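Long-range contacts in dTDP-4-dehydrorhamnose reductase (PDB 3SC6), which probably catalyses the NADPH-dependent reduction of dTDP-4-dehydrorhamnose to dTDP-L-rhamnose in rhamnose biosynthesis, using a Rossmann-type fold that holds the cofactor: residues I9-N14 / I60-A65; V90-Q95 / K142-K147; K100-S105 / K147-R152. One frame throughout, in Å; residues are numbered along the deposited sequence.

All three contacts lie in the Rossmann half of the molecule, in the parallel part of its sheet and the helices packed on it. Interactions 1 and 3 are buried strand pairs, joined because strands 59-62 and 100-106 are neighbours; backbone hydrogen bonds do most of the work. Both reach NADP, interaction 1 through the loops after its strands and interaction 3 through the end of strand 100-106 alone. Interaction 2 lies near the surface, away from the cofactor, where helix 76-97 meets the end of helix 129-144, and relies on side chains, chiefly one histidine. Lys147 belongs to interactions 2 and 3, and Val90 and Ser94 of interaction 2 pack onto Ile60 and Leu101.

Interaction 1: I9-N14 / I60-A65; sequences IITGAN and IIHCAA. With NAP (NADP nicotinamide-adenine-dinucleotide phosphate), chain G.
Ile9, Ile10 and Thr11 pair in parallel with Ile60, Ile61 and His62, a buried strand pair inside the NADP-binding sheet whose loops continue into the cofactor pocket. The short strand axes approach to 4.8 Å and are 10° from parallel. Ile61 N donates to Ile9 O at 2.8 Å, Thr11 N to Ile61 O, and Cys63 N to Thr11 O at 3.0 Å. Thr11 adds its side chain: with OG1 set between the backbone N and the carbonyl carbon (chi1 62°), the hydroxyl turns toward the start of the opposing loop, where Cys63 N makes a weak bond to it. A second weak bond runs from Ala64 N to Thr11 OG1 at 3.3 Å. Beyond the pairing, Gly12 bends the first chain with a positive phi of 78°, its CA 4.0 Å from Ala64 CA. Ala64 CB lies beside N3A of the adenine, 3.4 Å away, while Ala65 N donates to the ribose oxygen O4B of NADP at 3.2 Å; Cys63 O takes a weak bond from O3D of the other ribose. Ile10 and Ile61 face Leu21 of helix 16-24, whereas Ile60 and His62 lie against Val90 of helix 76-97; strand 30-35 flanks strand 6-11, and strand 100-106 flanks strand 59-62.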
loop_
_atom_site.group_PDB
_atom_site.type_symbol
_atom_site.label_atom_id
_atom_site.label_comp_id
_atom_site.label_asym_id
_atom_site.label_seq_id
_atom_site.Cartn_x
_atom_site.Cartn_y
_atom_site.Cartn_z
ATOM N N ILE A 9 -7.888 13.100 8.203
ATOM C CA ILE A 9 -7.358 12.236 9.249
ATOM C C ILE A 9 -6.589 11.095 8.602
ATOM O O ILE A 9 -7.024 10.545 7.593
ATOM C CB ILE A 9 -8.460 11.642 10.153
ATOM C CG1 ILE A 9 -9.124 12.744 10.979
ATOM C CG2 ILE A 9 -7.875 10.626 11.117
ATOM C CD1 ILE A 9 -10.185 12.229 11.946
ATOM N N ILE A 10 -5.434 10.760 9.176
ATOM C CA ILE A 10 -4.597 9.676 8.667
ATOM C C ILE A 10 -4.389 8.633 9.761
ATOM O O ILE A 10 -3.812 8.929 10.803
ATOM C CB ILE A 10 -3.223 10.176 8.196
ATOM C CG1 ILE A 10 -3.386 11.219 7.091
ATOM C CG2 ILE A 10 -2.395 9.021 7.687
ATOM C CD1 ILE A 10 -2.074 11.755 6.559
ATOM N N THR A 11 -4.876 7.420 9.528
ATOM C CA THR A 11 -4.731 6.342 10.500
ATOM C C THR A 11 -3.450 5.563 10.181
ATOM O O THR A 11 -3.213 5.194 9.035
ATOM C CB THR A 11 -5.945 5.399 10.484
ATOM O OG1 THR A 11 -6.067 4.788 9.194
ATOM C CG2 THR A 11 -7.220 6.166 10.801
ATOM N N GLY A 12 -2.633 5.310 11.199
ATOM C CA GLY A 12 -1.370 4.587 11.014
ATOM C C GLY A 12 -0.335 5.543 10.432
ATOM O O GLY A 12 0.379 5.206 9.486
ATOM N N ALA A 13 -0.258 6.736 11.022
ATOM C CA ALA A 13 0.662 7.794 10.595
ATOM C C ALA A 13 2.158 7.492 10.724
ATOM O O ALA A 13 2.961 8.122 10.041
ATOM C CB ALA A 13 0.336 9.085 11.334
ATOM N N ASN A 14 2.540 6.561 11.598
ATOM C CA ASN A 14 3.962 6.227 11.764
ATOM C C ASN A 14 4.505 5.211 10.763
ATOM O O ASN A 14 5.717 5.003 10.687
ATOM C CB ASN A 14 4.260 5.756 13.192
ATOM C CG ASN A 14 4.020 6.837 14.222
ATOM O OD1 ASN A 14 3.607 7.948 13.887
ATOM N ND2 ASN A 14 4.288 6.522 15.485
ATOM N N ILE A 60 -10.629 10.920 5.034
ATOM C CA ILE A 60 -9.960 9.997 5.937
ATOM C C ILE A 60 -9.136 9.013 5.130
ATOM O O ILE A 60 -9.681 8.191 4.391
ATOM C CB ILE A 60 -10.922 9.198 6.828
ATOM C CG1 ILE A 60 -11.725 10.126 7.737
ATOM C CG2 ILE A 60 -10.139 8.226 7.695
ATOM C CD1 ILE A 60 -12.665 9.379 8.675
ATOM N N ILE A 61 -7.818 9.111 5.262
ATOM C CA ILE A 61 -6.918 8.224 4.556
ATOM C C ILE A 61 -6.550 7.138 5.549
ATOM O O ILE A 61 -5.747 7.344 6.453
ATOM C CB ILE A 61 -5.684 8.950 4.057
ATOM C CG1 ILE A 61 -6.105 10.134 3.181
ATOM C CG2 ILE A 61 -4.798 7.986 3.293
ATOM C CD1 ILE A 61 -4.955 10.949 2.657
ATOM N N HIS A 62 -7.163 5.977 5.377
ATOM C CA HIS A 62 -6.933 4.852 6.253
ATOM C C HIS A 62 -5.707 4.034 5.853
ATOM O O HIS A 62 -5.763 3.227 4.921
ATOM C CB HIS A 62 -8.176 3.978 6.250
ATOM C CG HIS A 62 -8.125 2.854 7.227
ATOM N ND1 HIS A 62 -8.559 2.993 8.528
ATOM C CD2 HIS A 62 -7.716 1.572 7.099
ATOM C CE1 HIS A 62 -8.412 1.845 9.161
ATOM N NE2 HIS A 62 -7.904 0.965 8.318
ATOM N N CYS A 63 -4.604 4.240 6.568
ATOM C CA CYS A 63 -3.361 3.521 6.288
ATOM C C CYS A 63 -3.077 2.431 7.321
ATOM O O CYS A 63 -2.275 1.532 7.072
ATOM C CB CYS A 63 -2.186 4.496 6.237
ATOM S SG CYS A 63 -2.363 5.794 4.987
ATOM N N ALA A 64 -3.736 2.509 8.476
ATOM C CA ALA A 64 -3.548 1.525 9.542
ATOM C C ALA A 64 -3.781 0.101 9.034
ATOM O O ALA A 64 -4.730 -0.151 8.287
ATOM C CB ALA A 64 -4.477 1.829 10.715
ATOM N N ALA A 65 -2.912 -0.822 9.443
ATOM C CA ALA A 65 -3.027 -2.217 9.027
ATOM C C ALA A 65 -1.933 -3.110 9.617
ATOM O O ALA A 65 -0.890 -2.631 10.077
ATOM C CB ALA A 65 -3.000 -2.313 7.509
HETATM P PA NAP G . 3.176 -0.242 7.827
HETATM O O1A NAP G . 3.106 -1.525 8.618
HETATM O O2A NAP G . 4.421 0.614 7.916
HETATM O O5B NAP G . 1.911 0.679 8.203
HETATM C C5B NAP G . 0.826 0.194 8.988
HETATM C C4B NAP G . 0.736 1.020 10.267
HETATM O O4B NAP G . -0.484 0.713 10.961
HETATM C C3B NAP G . 1.891 0.727 11.223
HETATM O O3B NAP G . 2.610 1.916 11.561
HETATM C C2B NAP G . 1.229 0.151 12.453
HETATM O O2B NAP G . 1.886 0.549 13.655
HETATM C C1B NAP G . -0.190 0.697 12.357
HETATM N N9A NAP G . -1.149 -0.069 13.199
HETATM C C8A NAP G . -1.053 -1.351 13.600
HETATM N N7A NAP G . -2.120 -1.644 14.378
HETATM C C5A NAP G . -2.875 -0.533 14.468
HETATM C C6A NAP G . -4.141 -0.196 15.160
HETATM N N6A NAP G . -4.793 -1.126 15.901
HETATM N N1A NAP G . -4.630 1.058 15.025
HETATM C C2A NAP G . -3.977 1.975 14.286
HETATM N N3A NAP G . -2.822 1.688 13.652
HETATM C C4A NAP G . -2.257 0.455 13.729
HETATM O O3 NAP G . 2.884 -0.582 6.275
HETATM P PN NAP G . 2.508 0.548 5.177
HETATM O O1N NAP G . 3.075 0.104 3.849
HETATM O O2N NAP G . 2.810 1.924 5.715
HETATM O O5D NAP G . 0.910 0.425 5.088
HETATM C C5D NAP G . 0.184 1.109 4.067
HETATM C C4D NAP G . -0.966 0.243 3.554
HETATM O O4D NAP G . -0.625 -0.328 2.281
HETATM C C3D NAP G . -1.305 -0.915 4.487
HETATM O O3D NAP G . -2.694 -0.884 4.826
HETATM C C2D NAP G . -0.978 -2.171 3.708
HETATM O O2D NAP G . -1.952 -3.182 3.965
HETATM C C1D NAP G . -0.978 -1.717 2.252
HETATM N N1N NAP G . -0.047 -2.472 1.399
HETATM C C2N NAP G . 1.268 -2.475 1.673
HETATM C C3N NAP G . 2.163 -3.183 0.870
HETATM C C7N NAP G . 3.631 -3.169 1.207
HETATM O O7N NAP G . 4.000 -2.596 2.222
HETATM N N7N NAP G . 4.506 -3.770 0.403
HETATM C C4N NAP G . 1.677 -3.885 -0.229
HETATM C C5N NAP G . 0.318 -3.861 -0.494
HETATM C C6N NAP G . -0.530 -3.139 0.339
HETATM P P2B NAP G . 2.799 -0.495 14.479
HETATM O O1X NAP G . 3.494 0.386 15.487
HETATM O O2X NAP G . 1.817 -1.471 15.081
HETATM O O3X NAP G . 3.709 -1.100 13.439
#

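Interaction 2: V90-Q95 / K142-K147; sequences VAVASQ and KELHNK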
loop_
_atom_site.group_PDB
_atom_site.type_symbol
_atom_site.label_atom_id
_atom_site.label_comp_id
_atom_site.label_asym_id
_atom_site.label_seq_id
_atom_site.Cartn_x
_atom_site.Cartn_y
_atom_site.Cartn_z
ATOM N N VAL A 90 -13.686 2.154 11.138
ATOM C CA VAL A 90 -13.364 3.424 10.485
ATOM C C VAL A 90 -14.430 3.742 9.445
ATOM O O VAL A 90 -14.688 4.908 9.149
ATOM C CB VAL A 90 -11.967 3.394 9.834
ATOM C CG1 VAL A 90 -11.703 4.670 9.044
ATOM C CG2 VAL A 90 -10.897 3.175 10.904
ATOM N N ALA A 91 -15.052 2.697 8.900
ATOM C CA ALA A 91 -16.101 2.861 7.902
ATOM C C ALA A 91 -17.322 3.478 8.571
ATOM O O ALA A 91 -17.868 4.475 8.092
ATOM C CB ALA A 91 -16.447 1.532 7.275
ATOM N N VAL A 92 -17.742 2.881 9.684
ATOM C CA VAL A 92 -18.894 3.368 10.440
ATOM C C VAL A 92 -18.727 4.854 10.771
ATOM O O VAL A 92 -19.593 5.668 10.455
ATOM C CB VAL A 92 -19.083 2.571 11.755
ATOM C CG1 VAL A 92 -20.181 3.181 12.602
ATOM C CG2 VAL A 92 -19.373 1.104 11.456
ATOM N N ALA A 93 -17.603 5.199 11.394
ATOM C CA ALA A 93 -17.317 6.586 11.769
ATOM C C ALA A 93 -17.339 7.512 10.552
ATOM O O ALA A 93 -17.896 8.610 10.609
ATOM C CB ALA A 93 -15.977 6.673 12.474
ATOM N N SER A 94 -16.725 7.073 9.457
ATOM C CA SER A 94 -16.685 7.869 8.237
ATOM C C SER A 94 -18.106 8.201 7.797
ATOM O O SER A 94 -18.379 9.317 7.346
ATOM C CB SER A 94 -15.972 7.107 7.123
ATOM O OG SER A 94 -14.641 6.783 7.488
ATOM N N GLN A 95 -19.005 7.227 7.940
ATOM C CA GLN A 95 -20.404 7.403 7.561
ATOM C C GLN A 95 -21.104 8.453 8.442
ATOM O O GLN A 95 -21.741 9.365 7.917
ATOM C CB GLN A 95 -21.150 6.064 7.625
ATOM C CG GLN A 95 -22.627 6.125 7.215
ATOM C CD GLN A 95 -22.847 6.549 5.759
ATOM O OE1 GLN A 95 -21.891 6.642 4.988
ATOM N NE2 GLN A 95 -24.100 6.799 5.379
ATOM N N LYS A 142 -17.369 -1.108 1.533
ATOM C CA LYS A 142 -18.416 -0.971 0.517
ATOM C C LYS A 142 -19.794 -1.177 1.121
ATOM O O LYS A 142 -20.769 -0.553 0.702
ATOM C CB LYS A 142 -18.271 -2.006 -0.600
ATOM C CG LYS A 142 -17.050 -1.927 -1.498
ATOM C CD LYS A 142 -17.162 -3.075 -2.520
ATOM C CE LYS A 142 -16.071 -3.093 -3.573
ATOM N NZ LYS A 142 -16.103 -1.886 -4.453
ATOM N N GLU A 143 -19.869 -2.067 2.102
ATOM C CA GLU A 143 -21.125 -2.389 2.774
ATOM C C GLU A 143 -21.635 -1.347 3.778
ATOM O O GLU A 143 -22.840 -1.196 3.932
ATOM C CB GLU A 143 -20.978 -3.750 3.477
ATOM C CG GLU A 143 -20.734 -4.929 2.524
ATOM C CD GLU A 143 -20.422 -6.241 3.249
ATOM O OE1 GLU A 143 -20.116 -6.204 4.460
ATOM O OE2 GLU A 143 -20.431 -7.311 2.593
ATOM N N LEU A 144 -20.745 -0.603 4.432
ATOM C CA LEU A 144 -21.189 0.386 5.424
ATOM C C LEU A 144 -20.901 1.865 5.121
ATOM O O LEU A 144 -21.156 2.726 5.962
ATOM C CB LEU A 144 -20.584 0.017 6.783
ATOM C CG LEU A 144 -20.916 -1.396 7.286
ATOM C CD1 LEU A 144 -20.199 -1.688 8.588
ATOM C CD2 LEU A 144 -22.407 -1.595 7.447
ATOM N N HIS A 145 -20.392 2.170 3.935
ATOM C CA HIS A 145 -20.096 3.562 3.593
ATOM C C HIS A 145 -20.287 3.749 2.085
ATOM O O HIS A 145 -20.150 2.797 1.324
ATOM C CB HIS A 145 -18.688 3.914 4.090
ATOM C CG HIS A 145 -18.306 5.346 3.889
ATOM N ND1 HIS A 145 -19.171 6.386 4.153
ATOM C CD2 HIS A 145 -17.127 5.916 3.553
ATOM C CE1 HIS A 145 -18.562 7.533 3.923
ATOM N NE2 HIS A 145 -17.317 7.276 3.565
ATOM N N ASN A 146 -20.619 4.962 1.654
ATOM C CA ASN A 146 -20.846 5.217 0.228
ATOM C C ASN A 146 -20.041 6.352 -0.421
ATOM O O ASN A 146 -20.418 6.875 -1.474
ATOM C CB ASN A 146 -22.349 5.406 -0.017
ATOM C CG ASN A 146 -22.939 6.545 0.794
ATOM O OD1 ASN A 146 -22.237 7.221 1.552
ATOM N ND2 ASN A 146 -24.242 6.760 0.639
ATOM N N LYS A 147 -18.939 6.721 0.213
ATOM C CA LYS A 147 -18.051 7.769 -0.283
ATOM C C LYS A 147 -16.671 7.241 0.028
ATOM O O LYS A 147 -16.077 7.606 1.040
ATOM C CB LYS A 147 -18.272 9.096 0.435
ATOM C CG LYS A 147 -19.653 9.703 0.289
ATOM C CD LYS A 147 -19.722 11.016 1.068
ATOM C CE LYS A 147 -21.082 11.678 0.960
ATOM N NZ LYS A 147 -21.126 12.968 1.716
#
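The buried side chains of His145 and Ser94 form the tight part of this contact, and Gln95 reaches in from the exposed side. Ser94 CB sits over one face of the imidazole, 4.0 Å from the ring centroid and 18° off its normal, a CH-pi contact; the opposite face is covered by the backbone N of Lys147. At the ring edge, His145 ND1 donates to Gln95 OE1 at 2.9 Å, with OE1 in the ring plane. Gln95 reaches it by bending at chi2 (63°), which carries the amide over to the histidine, its plane turned 72° from the ring. NE2 bonds to Ala99 O, so both ring nitrogens are held, which should fix the ring's rotation. The residue is the first to leave helical geometry after helix 129-144, the point in this Rossmann fold where the chain turns from a helix into strand 148-157, and its side chain also packs on Leu101 of the sheet. Toward solvent the contact becomes looser. The exposed Leu144 lies side by side with Val92, Leu144 CD1 to Val92 CG2 4.1 Å, and its CB is 4.4 Å from Ala91 CB.

Interaction 3: K100-S105 / K147-R152; sequences KLVYIS and KYFIVR. With NAP (NADP nicotinamide-adenine-dinucleotide phosphate), chain G.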
loop_
_atom_site.group_PDB
_atom_site.type_symbol
_atom_site.label_atom_id
_atom_site.label_comp_id
_atom_site.label_asym_id
_atom_site.label_seq_id
_atom_site.Cartn_x
_atom_site.Cartn_y
_atom_site.Cartn_z
ATOM N N LYS A 100 -15.041 11.320 3.059
ATOM C CA LYS A 100 -14.643 10.466 1.951
ATOM C C LYS A 100 -13.610 9.551 2.579
ATOM O O LYS A 100 -12.723 10.025 3.288
ATOM C CB LYS A 100 -14.029 11.269 0.807
ATOM C CG LYS A 100 -14.965 12.298 0.195
ATOM C CD LYS A 100 -14.297 13.057 -0.944
ATOM C CE LYS A 100 -15.250 14.060 -1.567
ATOM N NZ LYS A 100 -14.614 14.804 -2.685
ATOM N N LEU A 101 -13.721 8.250 2.335
ATOM C CA LEU A 101 -12.782 7.281 2.908
ATOM C C LEU A 101 -11.842 6.633 1.892
ATOM O O LEU A 101 -12.282 6.094 0.877
ATOM C CB LEU A 101 -13.569 6.182 3.633
ATOM C CG LEU A 101 -12.769 5.057 4.287
ATOM C CD1 LEU A 101 -11.766 5.622 5.279
ATOM C CD2 LEU A 101 -13.711 4.058 4.964
ATOM N N VAL A 102 -10.543 6.689 2.171
ATOM C CA VAL A 102 -9.552 6.089 1.285
ATOM C C VAL A 102 -9.015 4.864 1.999
ATOM O O VAL A 102 -8.350 4.982 3.026
ATOM C CB VAL A 102 -8.400 7.044 0.938
ATOM C CG1 VAL A 102 -7.386 6.337 0.073
ATOM C CG2 VAL A 102 -8.926 8.269 0.234
ATOM N N TYR A 103 -9.335 3.686 1.467
ATOM C CA TYR A 103 -8.887 2.438 2.052
ATOM C C TYR A 103 -7.796 1.826 1.186
ATOM O O TYR A 103 -8.051 1.401 0.058
ATOM C CB TYR A 103 -10.055 1.466 2.220
ATOM C CG TYR A 103 -9.648 0.147 2.824
ATOM C CD1 TYR A 103 -9.553 -0.009 4.203
ATOM C CD2 TYR A 103 -9.378 -0.951 2.023
ATOM C CE1 TYR A 103 -9.176 -1.215 4.766
ATOM C CE2 TYR A 103 -9.010 -2.168 2.578
ATOM C CZ TYR A 103 -8.911 -2.290 3.949
ATOM O OH TYR A 103 -8.549 -3.494 4.503
ATOM N N ILE A 104 -6.578 1.792 1.726
ATOM C CA ILE A 104 -5.433 1.243 1.017
ATOM C C ILE A 104 -5.467 -0.270 1.114
ATOM O O ILE A 104 -5.511 -0.826 2.209
ATOM C CB ILE A 104 -4.109 1.769 1.589
ATOM C CG1 ILE A 104 -4.064 3.298 1.513
ATOM C CG2 ILE A 104 -2.937 1.191 0.823
ATOM C CD1 ILE A 104 -4.170 3.850 0.102
ATOM N N SER A 105 -5.456 -0.931 -0.039
ATOM C CA SER A 105 -5.494 -2.383 -0.082
ATOM C C SER A 105 -4.280 -2.957 -0.809
ATOM O O SER A 105 -3.367 -2.220 -1.187
ATOM C CB SER A 105 -6.798 -2.867 -0.710
ATOM O OG SER A 105 -6.861 -4.283 -0.715
ATOM N N LYS A 147 -18.939 6.721 0.213
ATOM C CA LYS A 147 -18.051 7.769 -0.283
ATOM C C LYS A 147 -16.671 7.241 0.028
ATOM O O LYS A 147 -16.077 7.606 1.040
ATOM C CB LYS A 147 -18.272 9.096 0.435
ATOM C CG LYS A 147 -19.653 9.703 0.289
ATOM C CD LYS A 147 -19.722 11.016 1.068
ATOM C CE LYS A 147 -21.082 11.678 0.960
ATOM N NZ LYS A 147 -21.126 12.968 1.716
ATOM N N TYR A 148 -16.160 6.377 -0.842
ATOM C CA TYR A 148 -14.849 5.783 -0.627
ATOM C C TYR A 148 -14.033 5.532 -1.884
ATOM O O TYR A 148 -14.541 5.551 -3.001
ATOM C CB TYR A 148 -15.028 4.425 0.072
ATOM C CG TYR A 148 -15.890 3.480 -0.732
ATOM C CD1 TYR A 148 -15.354 2.745 -1.781
ATOM C CD2 TYR A 148 -17.239 3.317 -0.446
ATOM C CE1 TYR A 148 -16.136 1.890 -2.531
ATOM C CE2 TYR A 148 -18.031 2.453 -1.194
ATOM C CZ TYR A 148 -17.467 1.743 -2.233
ATOM O OH TYR A 148 -18.227 0.882 -2.989
ATOM N N PHE A 149 -12.754 5.271 -1.657
ATOM C CA PHE A 149 -11.804 4.981 -2.702
ATOM C C PHE A 149 -10.975 3.806 -2.218
ATOM O O PHE A 149 -10.156 3.961 -1.312
ATOM C CB PHE A 149 -10.836 6.144 -2.939
ATOM C CG PHE A 149 -11.491 7.424 -3.337
ATOM C CD1 PHE A 149 -11.721 7.712 -4.661
ATOM C CD2 PHE A 149 -11.832 8.364 -2.385
ATOM C CE1 PHE A 149 -12.306 8.904 -5.028
ATOM C CE2 PHE A 149 -12.412 9.558 -2.751
ATOM C CZ PHE A 149 -12.652 9.826 -4.071
ATOM N N ILE A 150 -11.204 2.624 -2.775
ATOM C CA ILE A 150 -10.426 1.460 -2.375
ATOM C C ILE A 150 -9.215 1.503 -3.290
ATOM O O ILE A 150 -9.342 1.306 -4.496
ATOM C CB ILE A 150 -11.197 0.140 -2.521
ATOM C CG1 ILE A 150 -12.423 0.149 -1.608
ATOM C CG2 ILE A 150 -10.319 -1.023 -2.138
ATOM C CD1 ILE A 150 -13.233 -1.123 -1.656
ATOM N N VAL A 151 -8.049 1.801 -2.723
ATOM C CA VAL A 151 -6.823 1.885 -3.504
ATOM C C VAL A 151 -5.857 0.724 -3.248
ATOM O O VAL A 151 -5.153 0.692 -2.243
ATOM C CB VAL A 151 -6.089 3.227 -3.244
ATOM C CG1 VAL A 151 -4.787 3.285 -4.025
ATOM C CG2 VAL A 151 -6.985 4.409 -3.613
ATOM N N ARG A 152 -5.833 -0.227 -4.176
ATOM C CA ARG A 152 -4.957 -1.385 -4.077
ATOM C C ARG A 152 -3.605 -1.026 -4.664
ATOM O O ARG A 152 -3.530 -0.469 -5.762
ATOM C CB ARG A 152 -5.556 -2.545 -4.856
ATOM C CG ARG A 152 -6.861 -3.034 -4.301
ATOM C CD ARG A 152 -7.528 -4.001 -5.233
ATOM N NE ARG A 152 -8.791 -4.476 -4.689
ATOM C CZ ARG A 152 -9.673 -5.196 -5.370
ATOM N NH1 ARG A 152 -9.467 -5.463 -6.653
ATOM N NH2 ARG A 152 -10.797 -5.592 -4.790
HETATM P PA NAP G . 3.176 -0.242 7.827
HETATM O O1A NAP G . 3.106 -1.525 8.618
HETATM O O2A NAP G . 4.421 0.614 7.916
HETATM O O5B NAP G . 1.911 0.679 8.203
HETATM C C5B NAP G . 0.826 0.194 8.988
HETATM C C4B NAP G . 0.736 1.020 10.267
HETATM O O4B NAP G . -0.484 0.713 10.961
HETATM C C3B NAP G . 1.891 0.727 11.223
HETATM O O3B NAP G . 2.610 1.916 11.561
HETATM C C2B NAP G . 1.229 0.151 12.453
HETATM O O2B NAP G . 1.886 0.549 13.655
HETATM C C1B NAP G . -0.190 0.697 12.357
HETATM N N9A NAP G . -1.149 -0.069 13.199
HETATM C C8A NAP G . -1.053 -1.351 13.600
HETATM N N7A NAP G . -2.120 -1.644 14.378
HETATM C C5A NAP G . -2.875 -0.533 14.468
HETATM C C6A NAP G . -4.141 -0.196 15.160
HETATM N N6A NAP G . -4.793 -1.126 15.901
HETATM N N1A NAP G . -4.630 1.058 15.025
HETATM C C2A NAP G . -3.977 1.975 14.286
HETATM N N3A NAP G . -2.822 1.688 13.652
HETATM C C4A NAP G . -2.257 0.455 13.729
HETATM O O3 NAP G . 2.884 -0.582 6.275
HETATM P PN NAP G . 2.508 0.548 5.177
HETATM O O1N NAP G . 3.075 0.104 3.849
HETATM O O2N NAP G . 2.810 1.924 5.715
HETATM O O5D NAP G . 0.910 0.425 5.088
HETATM C C5D NAP G . 0.184 1.109 4.067
HETATM C C4D NAP G . -0.966 0.243 3.554
HETATM O O4D NAP G . -0.625 -0.328 2.281
HETATM C C3D NAP G . -1.305 -0.915 4.487
HETATM O O3D NAP G . -2.694 -0.884 4.826
HETATM C C2D NAP G . -0.978 -2.171 3.708
HETATM O O2D NAP G . -1.952 -3.182 3.965
HETATM C C1D NAP G . -0.978 -1.717 2.252
HETATM N N1N NAP G . -0.047 -2.472 1.399
HETATM C C2N NAP G . 1.268 -2.475 1.673
HETATM C C3N NAP G . 2.163 -3.183 0.870
HETATM C C7N NAP G . 3.631 -3.169 1.207
HETATM O O7N NAP G . 4.000 -2.596 2.222
HETATM N N7N NAP G . 4.506 -3.770 0.403
HETATM C C4N NAP G . 1.677 -3.885 -0.229
HETATM C C5N NAP G . 0.318 -3.861 -0.494
HETATM C C6N NAP G . -0.530 -3.139 0.339
HETATM P P2B NAP G . 2.799 -0.495 14.479
HETATM O O1X NAP G . 3.494 0.386 15.487
HETATM O O2X NAP G . 1.817 -1.471 15.081
HETATM O O3X NAP G . 3.709 -1.100 13.439
#
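Phe149, Val151 and Ser105 bury the most surface where segments 100-105 and 148-152 of strands 100-106 and 148-157 run side by side, parallel and in register from Leu101 with Tyr148 to Ser105 with Arg152. The backbone of Phe149 bonds to the partner strand through both its polar atoms: its N donates to Leu101 O at 2.7 Å, and its O accepts from Tyr103 N at 2.9 Å. Its ring, with CG anti to the carbonyl carbon (chi1 -60°), turns back along the strand so that CD2 meets Val102 CG2 at 3.9 Å and Lys100 CB comes at the ring edge. Tyr207 meets the same ring with planes about 50° apart.

Val151 repeats the pattern two residues on, its N bound to Tyr103 O and its O to Ser105 N. On the face shared with Phe149, its CG2 touches Val102 CG1, while its CB stands 3.9 Å from CD1 of Ile104, the two side chains pointing the same way; Leu201 of helix 191-202 covers this valine.

Ser105 lies on the other face. Its N reaches Val151 O at 2.8 Å from well above the carbonyl plane, and its CB lies 3.6 Å from Arg152 CG. Glu138 of helix 129-144 then joins the two polar ends, accepting a hydrogen bond from Ser105 OG and forming a salt bridge with Arg152 NH2.

Strand 100-106, helix 129-144 and strand 148-157 form a beta-alpha-beta crossover, and Ile104 and Ser105, beside the nicotinamide ribose and ring, place its first strand end at the cofactor, as is typical of a Rossmann fold.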